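Local coordinates for UPF0045 protein MTH_1187 (Methanothermobacter thermautotrophicus, PDB 1LXN) that is of unknown function but forms a homotetramer and may bind thiamine or a related small molecule, at residues V8-T13 with S19-A24; R35-I38 with T43-E46; A59-V64 with D70-T75; K77-R82 with R89-S94. All coordinates share one frame; numbering follows the deposited sequence.

Contact 1 (V8-T13 with S19-A24); sequences VIPLGT and SSYVAA. With SO4 (sulfate ion), chain E.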
loop_
_atom_site.group_PDB
_atom_site.type_symbol
_atom_site.label_atom_id
_atom_site.label_comp_id
_atom_site.label_asym_id
_atom_site.label_seq_id
_atom_site.Cartn_x
_atom_site.Cartn_y
_atom_site.Cartn_z
ATOM N N VAL A 8 1.362 0.145 6.785
ATOM C CA VAL A 8 0.655 -0.408 7.930
ATOM C C VAL A 8 1.739 -0.566 8.984
ATOM O O VAL A 8 2.660 -1.360 8.814
ATOM C CB VAL A 8 0.038 -1.783 7.604
ATOM C CG1 VAL A 8 -0.782 -2.279 8.789
ATOM C CG2 VAL A 8 -0.834 -1.682 6.361
ATOM N N ILE A 9 1.638 0.198 10.064
ATOM C CA ILE A 9 2.651 0.163 11.108
ATOM C C ILE A 9 2.110 -0.284 12.461
ATOM O O ILE A 9 1.338 0.423 13.095
ATOM C CB ILE A 9 3.302 1.561 11.277
ATOM C CG1 ILE A 9 3.768 2.090 9.915
ATOM C CG2 ILE A 9 4.479 1.480 12.238
ATOM C CD1 ILE A 9 4.368 3.492 9.957
ATOM N N PRO A 10 2.495 -1.484 12.908
ATOM C CA PRO A 10 2.010 -1.955 14.209
ATOM C C PRO A 10 2.782 -1.215 15.294
ATOM O O PRO A 10 3.980 -0.977 15.151
ATOM C CB PRO A 10 2.321 -3.451 14.171
ATOM C CG PRO A 10 3.569 -3.511 13.318
ATOM C CD PRO A 10 3.263 -2.529 12.205
ATOM N N LEU A 11 2.088 -0.835 16.362
ATOM C CA LEU A 11 2.702 -0.107 17.469
ATOM C C LEU A 11 2.724 -0.947 18.757
ATOM O O LEU A 11 1.832 -1.757 18.991
ATOM C CB LEU A 11 1.926 1.192 17.709
ATOM C CG LEU A 11 1.713 2.105 16.493
ATOM C CD1 LEU A 11 0.909 3.333 16.908
ATOM C CD2 LEU A 11 3.065 2.529 15.926
ATOM N N GLY A 12 3.741 -0.741 19.590
ATOM C CA GLY A 12 3.850 -1.493 20.830
ATOM C C GLY A 12 4.193 -2.949 20.569
ATOM O O GLY A 12 3.782 -3.842 21.304
ATOM N N THR A 13 4.972 -3.169 19.519
ATOM C CA THR A 13 5.389 -4.496 19.073
ATOM C C THR A 13 6.512 -5.141 19.910
ATOM O O THR A 13 6.704 -6.358 19.870
ATOM C CB THR A 13 5.798 -4.390 17.567
ATOM O OG1 THR A 13 4.633 -4.596 16.753
ATOM C CG2 THR A 13 6.870 -5.376 17.193
ATOM N N SER A 19 9.421 -6.079 9.641
ATOM C CA SER A 19 9.312 -6.768 8.358
ATOM C C SER A 19 8.314 -7.912 8.253
ATOM O O SER A 19 7.673 -8.075 7.213
ATOM C CB SER A 19 10.683 -7.280 7.924
ATOM O OG SER A 19 11.531 -6.194 7.625
ATOM N N SER A 20 8.190 -8.718 9.304
ATOM C CA SER A 20 7.260 -9.839 9.262
ATOM C C SER A 20 5.828 -9.336 9.292
ATOM O O SER A 20 4.932 -9.950 8.707
ATOM C CB SER A 20 7.514 -10.796 10.434
ATOM O OG SER A 20 8.810 -11.359 10.333
ATOM N N TYR A 21 5.609 -8.224 9.986
ATOM C CA TYR A 21 4.274 -7.644 10.060
ATOM C C TYR A 21 3.907 -7.071 8.694
ATOM O O TYR A 21 2.781 -7.238 8.227
ATOM C CB TYR A 21 4.224 -6.533 11.109
ATOM C CG TYR A 21 3.971 -7.025 12.514
ATOM C CD1 TYR A 21 2.749 -7.601 12.860
ATOM C CD2 TYR A 21 4.942 -6.893 13.503
ATOM C CE1 TYR A 21 2.502 -8.027 14.153
ATOM C CE2 TYR A 21 4.700 -7.318 14.807
ATOM C CZ TYR A 21 3.481 -7.880 15.123
ATOM O OH TYR A 21 3.235 -8.291 16.415
ATOM N N VAL A 22 4.866 -6.403 8.058
ATOM C CA VAL A 22 4.633 -5.812 6.749
ATOM C C VAL A 22 4.427 -6.894 5.687
ATOM O O VAL A 22 3.575 -6.755 4.809
ATOM C CB VAL A 22 5.798 -4.896 6.335
ATOM C CG1 VAL A 22 5.527 -4.300 4.957
ATOM C CG2 VAL A 22 5.970 -3.775 7.373
ATOM N N ALA A 23 5.206 -7.970 5.762
ATOM C CA ALA A 23 5.052 -9.062 4.808
ATOM C C ALA A 23 3.637 -9.628 4.947
ATOM O O ALA A 23 3.005 -9.964 3.956
ATOM C CB ALA A 23 6.091 -10.157 5.062
ATOM N N ALA A 24 3.136 -9.734 6.175
ATOM C CA ALA A 24 1.778 -10.247 6.371
ATOM C C ALA A 24 0.756 -9.290 5.734
ATOM O O ALA A 24 -0.239 -9.726 5.158
ATOM C CB ALA A 24 1.474 -10.416 7.855
HETATM S S SO4 E . 14.226 -5.952 9.726
HETATM O O1 SO4 E . 14.886 -5.548 8.544
HETATM O O2 SO4 E . 15.081 -5.645 10.817
HETATM O O3 SO4 E . 14.036 -7.355 9.617
HETATM O O4 SO4 E . 12.958 -5.354 9.913
#
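Tyr21, on the first turns of helix 19-29, lies across Pro10 of strand 2-10 and reaches on to Thr13 in the loop beyond. Tyr21 CB sits 3.8 Å from Pro10 CG. The next atom is closer still: Tyr21 CG and Pro10 CG are 3.6 Å apart. Along one side of the ring, Tyr21 CD2 is 3.7 Å from the same Pro10 CG. The pyrrolidine thus covers one face of the phenol in a CH-pi contact, with Pro10 CG 28° off the ring normal. Further out, Tyr21 CE2 comes to Thr13 OG1, 3.3 Å away and oblique to the ring, and Tyr21 CZ also has Thr13 OG1 as its partner, at 3.8 Å. At the tip, Tyr21 OH stays 4.0 Å from Thr13 OG1, too far for the two hydroxyls to bond, so dispersion carries this contact. Having Tyr21 CG opposite its own carbonyl carbon (chi1 -85°) sets the ring against Pro10. Val64 of helix 50-66 touches both Pro10 and Tyr21. Val22 adds a looser contact, its CG2 being 4.3 Å from Val8 O. Outside this packing, Ser19 OG donates to O4 of a sulfate, probably from the crystallisation liquor, at 2.8 Å. What results is the packing of the first strand against the first helix in a ferredoxin-like beta-alpha-beta-beta-alpha-beta fold.

Contact 2 (R35-I38 with T43-E46); sequences RYEI and TLLE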
loop_
_atom_site.group_PDB
_atom_site.type_symbol
_atom_site.label_atom_id
_atom_site.label_comp_id
_atom_site.label_asym_id
_atom_site.label_seq_id
_atom_site.Cartn_x
_atom_site.Cartn_y
_atom_site.Cartn_z
ATOM N N ARG A 35 -2.232 -4.172 -8.194
ATOM C CA ARG A 35 -0.819 -4.393 -8.462
ATOM C C ARG A 35 -0.103 -3.657 -7.339
ATOM O O ARG A 35 -0.583 -2.633 -6.861
ATOM C CB ARG A 35 -0.416 -3.810 -9.816
ATOM C CG ARG A 35 -0.911 -4.612 -11.008
ATOM C CD ARG A 35 -0.637 -3.883 -12.318
ATOM N NE ARG A 35 -1.052 -4.667 -13.480
ATOM C CZ ARG A 35 -1.130 -4.186 -14.718
ATOM N NH1 ARG A 35 -0.823 -2.916 -14.958
ATOM N NH2 ARG A 35 -1.516 -4.973 -15.717
ATOM N N TYR A 36 1.032 -4.179 -6.898
ATOM C CA TYR A 36 1.755 -3.528 -5.821
ATOM C C TYR A 36 3.255 -3.552 -6.070
ATOM O O TYR A 36 3.758 -4.328 -6.882
ATOM C CB TYR A 36 1.432 -4.212 -4.486
ATOM C CG TYR A 36 2.110 -5.552 -4.294
ATOM C CD1 TYR A 36 3.414 -5.633 -3.804
ATOM C CD2 TYR A 36 1.461 -6.738 -4.635
ATOM C CE1 TYR A 36 4.057 -6.864 -3.657
ATOM C CE2 TYR A 36 2.095 -7.974 -4.496
ATOM C CZ TYR A 36 3.392 -8.030 -4.005
ATOM O OH TYR A 36 4.014 -9.251 -3.855
ATOM N N GLU A 37 3.961 -2.687 -5.360
ATOM C CA GLU A 37 5.405 -2.606 -5.460
ATOM C C GLU A 37 5.916 -2.170 -4.094
ATOM O O GLU A 37 5.569 -1.093 -3.607
ATOM C CB GLU A 37 5.815 -1.588 -6.526
ATOM C CG GLU A 37 7.317 -1.490 -6.730
ATOM C CD GLU A 37 7.710 -0.448 -7.769
ATOM O OE1 GLU A 37 7.394 0.750 -7.573
ATOM O OE2 GLU A 37 8.338 -0.829 -8.782
ATOM N N ILE A 38 6.720 -3.024 -3.468
ATOM C CA ILE A 38 7.285 -2.727 -2.160
ATOM C C ILE A 38 8.398 -1.687 -2.303
ATOM O O ILE A 38 9.334 -1.890 -3.070
ATOM C CB ILE A 38 7.863 -4.011 -1.523
ATOM C CG1 ILE A 38 6.745 -5.045 -1.352
ATOM C CG2 ILE A 38 8.500 -3.689 -0.172
ATOM C CD1 ILE A 38 7.232 -6.447 -1.111
ATOM N N THR A 43 4.245 0.432 0.728
ATOM C CA THR A 43 3.911 -0.299 -0.487
ATOM C C THR A 43 3.109 0.546 -1.488
ATOM O O THR A 43 2.082 1.138 -1.147
ATOM C CB THR A 43 3.121 -1.586 -0.162
ATOM O OG1 THR A 43 3.898 -2.409 0.712
ATOM C CG2 THR A 43 2.830 -2.375 -1.429
ATOM N N LEU A 44 3.605 0.605 -2.722
ATOM C CA LEU A 44 2.962 1.349 -3.798
ATOM C C LEU A 44 1.868 0.474 -4.408
ATOM O O LEU A 44 2.025 -0.736 -4.512
ATOM C CB LEU A 44 4.004 1.715 -4.859
ATOM C CG LEU A 44 4.876 2.970 -4.679
ATOM C CD1 LEU A 44 5.049 3.313 -3.228
ATOM C CD2 LEU A 44 6.223 2.748 -5.358
ATOM N N LEU A 45 0.758 1.084 -4.809
ATOM C CA LEU A 45 -0.350 0.329 -5.380
ATOM C C LEU A 45 -0.962 0.965 -6.620
ATOM O O LEU A 45 -0.877 2.176 -6.831
ATOM C CB LEU A 45 -1.466 0.172 -4.337
ATOM C CG LEU A 45 -1.144 -0.472 -2.981
ATOM C CD1 LEU A 45 -2.247 -0.144 -1.982
ATOM C CD2 LEU A 45 -1.001 -1.979 -3.149
ATOM N N GLU A 46 -1.588 0.122 -7.431
ATOM C CA GLU A 46 -2.306 0.555 -8.623
ATOM C C GLU A 46 -3.592 -0.262 -8.601
ATOM O O GLU A 46 -3.568 -1.483 -8.399
ATOM C CB GLU A 46 -1.528 0.257 -9.902
ATOM C CG GLU A 46 -0.215 0.992 -10.017
ATOM C CD GLU A 46 0.480 0.699 -11.330
ATOM O OE1 GLU A 46 0.157 -0.343 -11.939
ATOM O OE2 GLU A 46 1.349 1.496 -11.746
#
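Arg35 and Glu46 face each other as an antiparallel hydrogen-bonded pair, and each backbone amide is answered by the other's carbonyl. Arg35 N reaches Glu46 O at 3.0 Å in a nearly straight bond (165° at the hydrogen), and Glu46 N returns the bond to Arg35 O. Two residues along, the Glu37-Leu44 pair repeats the pattern: Glu37 N gives to Leu44 O at 2.9 Å, and Leu44 N to Glu37 O at 2.7 Å. Two of these carbonyls also receive a CA-H...O contact, the closer one from Tyr36 CA to Leu44 O at 3.1 Å. The alternate amides of strand 42-47 look the other way, Thr43 bonding with Leu6 and Leu45 with Ala4. Side chains split by face. Tyr36 CB rests on Leu45 CD2 at 3.6 Å, on the side covered by helix 19-29. On the other side the Glu46 carboxylate lies near the Arg35 guanidinium, but Arg35 NH1 is 4.1 Å from Glu46 OE1, too long for a salt bridge. Glu46 OE2 instead accepts from Leu88 N. The hairpin is therefore held by main-chain bonding, with the opposite charges probably adding a modest attraction and Glu46 tying its strand to the start of helix 88-98.

Contact 3 (A59-V64 with D70-T75); sequences AAHEAV and DRVYTT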
loop_
_atom_site.group_PDB
_atom_site.type_symbol
_atom_site.label_atom_id
_atom_site.label_comp_id
_atom_site.label_asym_id
_atom_site.label_seq_id
_atom_site.Cartn_x
_atom_site.Cartn_y
_atom_site.Cartn_z
ATOM N N ALA A 59 -7.868 -5.277 4.075
ATOM C CA ALA A 59 -7.263 -6.594 4.213
ATOM C C ALA A 59 -5.856 -6.514 4.812
ATOM O O ALA A 59 -5.509 -7.294 5.702
ATOM C CB ALA A 59 -7.217 -7.290 2.860
ATOM N N ALA A 60 -5.054 -5.569 4.324
ATOM C CA ALA A 60 -3.690 -5.413 4.812
ATOM C C ALA A 60 -3.707 -5.018 6.282
ATOM O O ALA A 60 -2.976 -5.584 7.093
ATOM C CB ALA A 60 -2.948 -4.369 3.984
ATOM N N HIS A 61 -4.557 -4.050 6.617
ATOM C CA HIS A 61 -4.701 -3.572 7.986
ATOM C C HIS A 61 -5.082 -4.720 8.935
ATOM O O HIS A 61 -4.464 -4.898 9.988
ATOM C CB HIS A 61 -5.778 -2.483 8.038
ATOM C CG HIS A 61 -5.972 -1.875 9.396
ATOM N ND1 HIS A 61 -5.226 -0.808 9.848
ATOM C CD2 HIS A 61 -6.850 -2.170 10.388
ATOM C CE1 HIS A 61 -5.638 -0.467 11.058
ATOM N NE2 HIS A 61 -6.621 -1.277 11.407
ATOM N N GLU A 62 -6.098 -5.491 8.550
ATOM C CA GLU A 62 -6.584 -6.612 9.358
ATOM C C GLU A 62 -5.535 -7.703 9.548
ATOM O O GLU A 62 -5.471 -8.316 10.606
ATOM C CB GLU A 62 -7.824 -7.241 8.709
ATOM C CG GLU A 62 -8.912 -6.248 8.327
ATOM C CD GLU A 62 -9.918 -5.994 9.432
ATOM O OE1 GLU A 62 -9.541 -6.080 10.624
ATOM O OE2 GLU A 62 -11.089 -5.694 9.100
ATOM N N ALA A 63 -4.729 -7.952 8.519
ATOM C CA ALA A 63 -3.702 -8.984 8.600
ATOM C C ALA A 63 -2.689 -8.675 9.697
ATOM O O ALA A 63 -2.185 -9.581 10.353
ATOM C CB ALA A 63 -2.989 -9.137 7.251
ATOM N N VAL A 64 -2.392 -7.396 9.896
ATOM C CA VAL A 64 -1.436 -7.009 10.924
ATOM C C VAL A 64 -2.042 -7.197 12.311
ATOM O O VAL A 64 -1.343 -7.574 13.259
ATOM C CB VAL A 64 -0.965 -5.558 10.720
ATOM C CG1 VAL A 64 -0.069 -5.122 11.869
ATOM C CG2 VAL A 64 -0.209 -5.462 9.401
ATOM N N ASP A 70 -1.731 -5.245 18.726
ATOM C CA ASP A 70 -2.865 -4.681 19.451
ATOM C C ASP A 70 -3.135 -3.224 19.084
ATOM O O ASP A 70 -4.100 -2.622 19.568
ATOM C CB ASP A 70 -2.634 -4.792 20.958
ATOM C CG ASP A 70 -2.975 -6.170 21.500
ATOM O OD1 ASP A 70 -2.449 -6.528 22.576
ATOM O OD2 ASP A 70 -3.779 -6.886 20.863
ATOM N N ARG A 71 -2.274 -2.652 18.246
ATOM C CA ARG A 71 -2.449 -1.273 17.810
ATOM C C ARG A 71 -1.801 -1.062 16.449
ATOM O O ARG A 71 -0.585 -1.165 16.302
ATOM C CB ARG A 71 -1.854 -0.297 18.831
ATOM C CG ARG A 71 -2.170 1.163 18.518
ATOM C CD ARG A 71 -1.647 2.115 19.577
ATOM N NE ARG A 71 -2.024 3.500 19.286
ATOM C CZ ARG A 71 -1.771 4.535 20.088
ATOM N NH1 ARG A 71 -1.139 4.348 21.242
ATOM N NH2 ARG A 71 -2.148 5.763 19.737
ATOM N N VAL A 72 -2.624 -0.770 15.450
ATOM C CA VAL A 72 -2.116 -0.559 14.107
ATOM C C VAL A 72 -2.353 0.864 13.611
ATOM O O VAL A 72 -3.465 1.399 13.686
ATOM C CB VAL A 72 -2.742 -1.573 13.123
ATOM C CG1 VAL A 72 -2.097 -1.445 11.759
ATOM C CG2 VAL A 72 -2.551 -2.991 13.659
ATOM N N TYR A 73 -1.278 1.473 13.120
ATOM C CA TYR A 73 -1.309 2.827 12.596
ATOM C C TYR A 73 -1.153 2.714 11.088
ATOM O O TYR A 73 -0.061 2.423 10.587
ATOM C CB TYR A 73 -0.152 3.636 13.172
ATOM C CG TYR A 73 -0.173 5.090 12.766
ATOM C CD1 TYR A 73 -1.093 5.978 13.326
ATOM C CD2 TYR A 73 0.730 5.581 11.824
ATOM C CE1 TYR A 73 -1.106 7.317 12.957
ATOM C CE2 TYR A 73 0.721 6.920 11.450
ATOM C CZ TYR A 73 -0.194 7.778 12.019
ATOM O OH TYR A 73 -0.189 9.103 11.661
ATOM N N THR A 74 -2.243 2.948 10.366
ATOM C CA THR A 74 -2.226 2.821 8.918
ATOM C C THR A 74 -2.389 4.133 8.169
ATOM O O THR A 74 -3.232 4.974 8.507
ATOM C CB THR A 74 -3.311 1.824 8.462
ATOM O OG1 THR A 74 -2.976 0.523 8.949
ATOM C CG2 THR A 74 -3.420 1.777 6.947
ATOM N N THR A 75 -1.570 4.288 7.137
ATOM C CA THR A 75 -1.586 5.480 6.312
ATOM C C THR A 75 -1.824 5.093 4.853
ATOM O O THR A 75 -1.228 4.146 4.338
ATOM C CB THR A 75 -0.243 6.244 6.429
ATOM O OG1 THR A 75 -0.070 6.698 7.779
ATOM C CG2 THR A 75 -0.221 7.444 5.495
#
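His61 ND1 and Thr74 OG1 are joined by a 2.8 Å hydrogen bond, with either group a possible donor. The hydroxyl oxygen comes in at the edge of the imidazole, in its plane, and the bond is close to straight at 162°. His61 can reach it because CG stands opposite the backbone N (chi1 -178°): CB leaves the helix to one side, and the ring then brings ND1 over to the strand. Val72, two residues earlier on the same face of the strand, meets the ring obliquely. Val72 CG1 is 3.7 Å from His61 ND1, while Val72 CB is equally near His61 CE1. Here helix 50-66 lies over strand 72-79 and runs against it, the axes of the short segments making an angle of 161° at a closest approach of 9.3 Å. This is the second helix of a ferredoxin-like fold packed on the strand that follows it, the outermost strand of this chain's sheet on that side. One turn on from His61, Val64 sends its CB toward the strand, and its CG1 meets Val72 CG2 at 3.7 Å. The two methyls of Val72 have separate partners, CG1 lying beside ND1 and CE1 of the imidazole and CG2 against the valine. Val8 of the neighbouring strand 2-10 touches Val64, Val72 and Thr74, continuing this apolar layer inward. Next to it, helix 19-29 brings Ala25 against Val64.

Contact 4 (K77-R82 with R89-S94); sequences KIDDRR and RDKVES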
loop_
_atom_site.group_PDB
_atom_site.type_symbol
_atom_site.label_atom_id
_atom_site.label_comp_id
_atom_site.label_asym_id
_atom_site.label_seq_id
_atom_site.Cartn_x
_atom_site.Cartn_y
_atom_site.Cartn_z
ATOM N N LYS A 77 -2.305 6.987 0.974
ATOM C CA LYS A 77 -2.275 8.178 0.141
ATOM C C LYS A 77 -2.838 7.740 -1.198
ATOM O O LYS A 77 -2.397 6.740 -1.761
ATOM C CB LYS A 77 -0.848 8.688 -0.077
ATOM C CG LYS A 77 -0.124 9.164 1.164
ATOM C CD LYS A 77 1.184 9.876 0.790
ATOM C CE LYS A 77 2.061 9.026 -0.136
ATOM N NZ LYS A 77 3.332 9.707 -0.536
ATOM N N ILE A 78 -3.814 8.481 -1.702
ATOM C CA ILE A 78 -4.426 8.159 -2.978
ATOM C C ILE A 78 -4.262 9.304 -3.973
ATOM O O ILE A 78 -4.579 10.460 -3.672
ATOM C CB ILE A 78 -5.944 7.881 -2.830
ATOM C CG1 ILE A 78 -6.192 6.798 -1.781
ATOM C CG2 ILE A 78 -6.522 7.448 -4.171
ATOM C CD1 ILE A 78 -7.664 6.522 -1.532
ATOM N N ASP A 79 -3.752 8.980 -5.154
ATOM C CA ASP A 79 -3.595 9.965 -6.216
ATOM C C ASP A 79 -4.548 9.477 -7.305
ATOM O O ASP A 79 -4.236 8.558 -8.049
ATOM C CB ASP A 79 -2.156 9.986 -6.739
ATOM C CG ASP A 79 -1.939 11.055 -7.810
ATOM O OD1 ASP A 79 -0.847 11.085 -8.411
ATOM O OD2 ASP A 79 -2.856 11.870 -8.051
ATOM N N ASP A 80 -5.720 10.087 -7.377
ATOM C CA ASP A 80 -6.726 9.685 -8.350
ATOM C C ASP A 80 -6.826 10.713 -9.469
ATOM O O ASP A 80 -7.450 11.760 -9.304
ATOM C CB ASP A 80 -8.072 9.535 -7.637
ATOM C CG ASP A 80 -9.132 8.880 -8.502
ATOM O OD1 ASP A 80 -8.843 8.550 -9.675
ATOM O OD2 ASP A 80 -10.264 8.700 -7.996
ATOM N N ARG A 81 -6.204 10.413 -10.605
ATOM C CA ARG A 81 -6.226 11.333 -11.735
ATOM C C ARG A 81 -7.162 10.816 -12.822
ATOM O O ARG A 81 -6.934 9.754 -13.404
ATOM C CB ARG A 81 -4.812 11.525 -12.293
ATOM C CG ARG A 81 -4.732 12.611 -13.354
ATOM C CD ARG A 81 -3.303 12.912 -13.760
ATOM N NE ARG A 81 -3.246 14.016 -14.712
ATOM C CZ ARG A 81 -2.138 14.448 -15.306
ATOM N NH1 ARG A 81 -0.968 13.872 -15.047
ATOM N NH2 ARG A 81 -2.205 15.447 -16.180
ATOM N N ARG A 82 -8.208 11.590 -13.096
ATOM C CA ARG A 82 -9.220 11.219 -14.077
ATOM C C ARG A 82 -9.065 11.781 -15.495
ATOM O O ARG A 82 -9.751 11.321 -16.411
ATOM C CB ARG A 82 -10.609 11.592 -13.534
ATOM C CG ARG A 82 -10.984 10.875 -12.236
ATOM C CD ARG A 82 -10.966 9.368 -12.431
ATOM N NE ARG A 82 -11.150 8.621 -11.190
ATOM C CZ ARG A 82 -12.332 8.267 -10.691
ATOM N NH1 ARG A 82 -13.450 8.595 -11.331
ATOM N NH2 ARG A 82 -12.396 7.570 -9.560
ATOM N N ARG A 89 4.991 3.821 -12.823
ATOM C CA ARG A 89 6.119 4.014 -13.730
ATOM C C ARG A 89 5.966 5.298 -14.555
ATOM O O ARG A 89 6.911 6.085 -14.674
ATOM C CB ARG A 89 6.257 2.811 -14.674
ATOM C CG ARG A 89 7.499 2.884 -15.569
ATOM C CD ARG A 89 7.412 1.942 -16.778
ATOM N NE ARG A 89 7.414 0.528 -16.405
ATOM C CZ ARG A 89 8.439 -0.099 -15.834
ATOM N NH1 ARG A 89 9.561 0.562 -15.564
ATOM N NH2 ARG A 89 8.344 -1.390 -15.529
ATOM N N ASP A 90 4.779 5.508 -15.124
ATOM C CA ASP A 90 4.520 6.704 -15.931
ATOM C C ASP A 90 4.855 7.968 -15.149
ATOM O O ASP A 90 5.471 8.888 -15.679
ATOM C CB ASP A 90 3.046 6.788 -16.359
ATOM C CG ASP A 90 2.621 5.644 -17.255
ATOM O OD1 ASP A 90 3.415 5.247 -18.134
ATOM O OD2 ASP A 90 1.480 5.153 -17.091
ATOM N N LYS A 91 4.443 8.008 -13.888
ATOM C CA LYS A 91 4.690 9.173 -13.048
ATOM C C LYS A 91 6.173 9.372 -12.771
ATOM O O LYS A 91 6.655 10.504 -12.723
ATOM C CB LYS A 91 3.914 9.048 -11.733
ATOM C CG LYS A 91 2.396 8.959 -11.932
ATOM C CD LYS A 91 1.664 8.730 -10.614
ATOM C CE LYS A 91 1.901 9.863 -9.626
ATOM N NZ LYS A 91 1.231 9.557 -8.333
ATOM N N VAL A 92 6.899 8.276 -12.587
ATOM C CA VAL A 92 8.329 8.376 -12.334
ATOM C C VAL A 92 9.010 8.920 -13.586
ATOM O O VAL A 92 9.793 9.860 -13.512
ATOM C CB VAL A 92 8.946 6.994 -11.968
ATOM C CG1 VAL A 92 10.472 7.077 -11.963
ATOM C CG2 VAL A 92 8.447 6.554 -10.591
ATOM N N GLU A 93 8.688 8.338 -14.737
ATOM C CA GLU A 93 9.286 8.767 -16.002
ATOM C C GLU A 93 8.937 10.205 -16.390
ATOM O O GLU A 93 9.741 10.890 -17.016
ATOM C CB GLU A 93 8.888 7.816 -17.131
ATOM C CG GLU A 93 9.378 6.383 -16.936
ATOM C CD GLU A 93 10.888 6.294 -16.725
ATOM O OE1 GLU A 93 11.643 6.803 -17.586
ATOM O OE2 GLU A 93 11.323 5.711 -15.700
ATOM N N SER A 94 7.747 10.669 -16.018
ATOM C CA SER A 94 7.356 12.039 -16.346
ATOM C C SER A 94 8.229 13.042 -15.615
ATOM O O SER A 94 8.593 14.074 -16.168
ATOM C CB SER A 94 5.890 12.297 -15.985
ATOM O OG SER A 94 5.031 11.646 -16.900
#
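Asp79 and Lys91 reach for each other from opposite directions, one on strand 72-79 and the other on helix 88-98: their CA atoms are 10.8 Å apart. Asp79 extends from the strand with CG opposite its backbone N (chi1 -177°), which carries the carboxylate out toward the helix. Lys91 comes back to meet it, bent at chi3 (61°), so that its last two atoms both approach the same oxygen. Lys91 NZ lies 2.6 Å from Asp79 OD1, a short salt bridge with a hydrogen bond in it, and Lys91 CE follows at 3.2 Å from that oxygen. The ammonium uses the anti lone pair of OD1, on the side away from the other carboxylate oxygen. Lys91 NZ also has a weak bond to Thr3 OG1 on the neighbouring strand 2-10.

Each segment has polar bonding of its own. In the strand's continuation, Arg82 turns back to Asp80: Arg82 NE donates to Asp80 OD1 at 2.8 Å, with the oxygen in the plane of the guanidinium. That bond reaches the carboxylate on its syn side, though 26° out of its plane. In the helix, Asp90 O takes two donors from Ser94, the backbone N at 2.9 Å and OG at 3.0 Å, reaching it from opposite faces of its plane. Asp90 OD2 meanwhile accepts from Gly87 N. Within the chain, these two segments are thus linked by one ion pair with little buried surface, so the attraction is electrostatic, directional and probably sensitive to the surrounding solvent.

How the contacts relate
All four contacts involve one antiparallel four-stranded sheet, ordered 35-39, 42-47, 2-10, 72-79, and they follow one another along the chain without interleaving. Contacts 1 and 3 are close, their centres about 8 Å apart, and they touch directly: Ile9 O and Leu11 N pair with Tyr73 N and Arg71 O. Contact 2 is the hairpin; its centre is about 17 Å from that of contact 1 and about 16 Å from that of contact 3. Contact 4 shares strand 72-79 with contact 3, yet their centres are about 25 Å apart, on opposite sides of the chain's centre. Helices 19-29 and 50-66 both pack on the sheet, the first reaching contact 2 as well, while helix 88-98 meets the far end of strand 72-79.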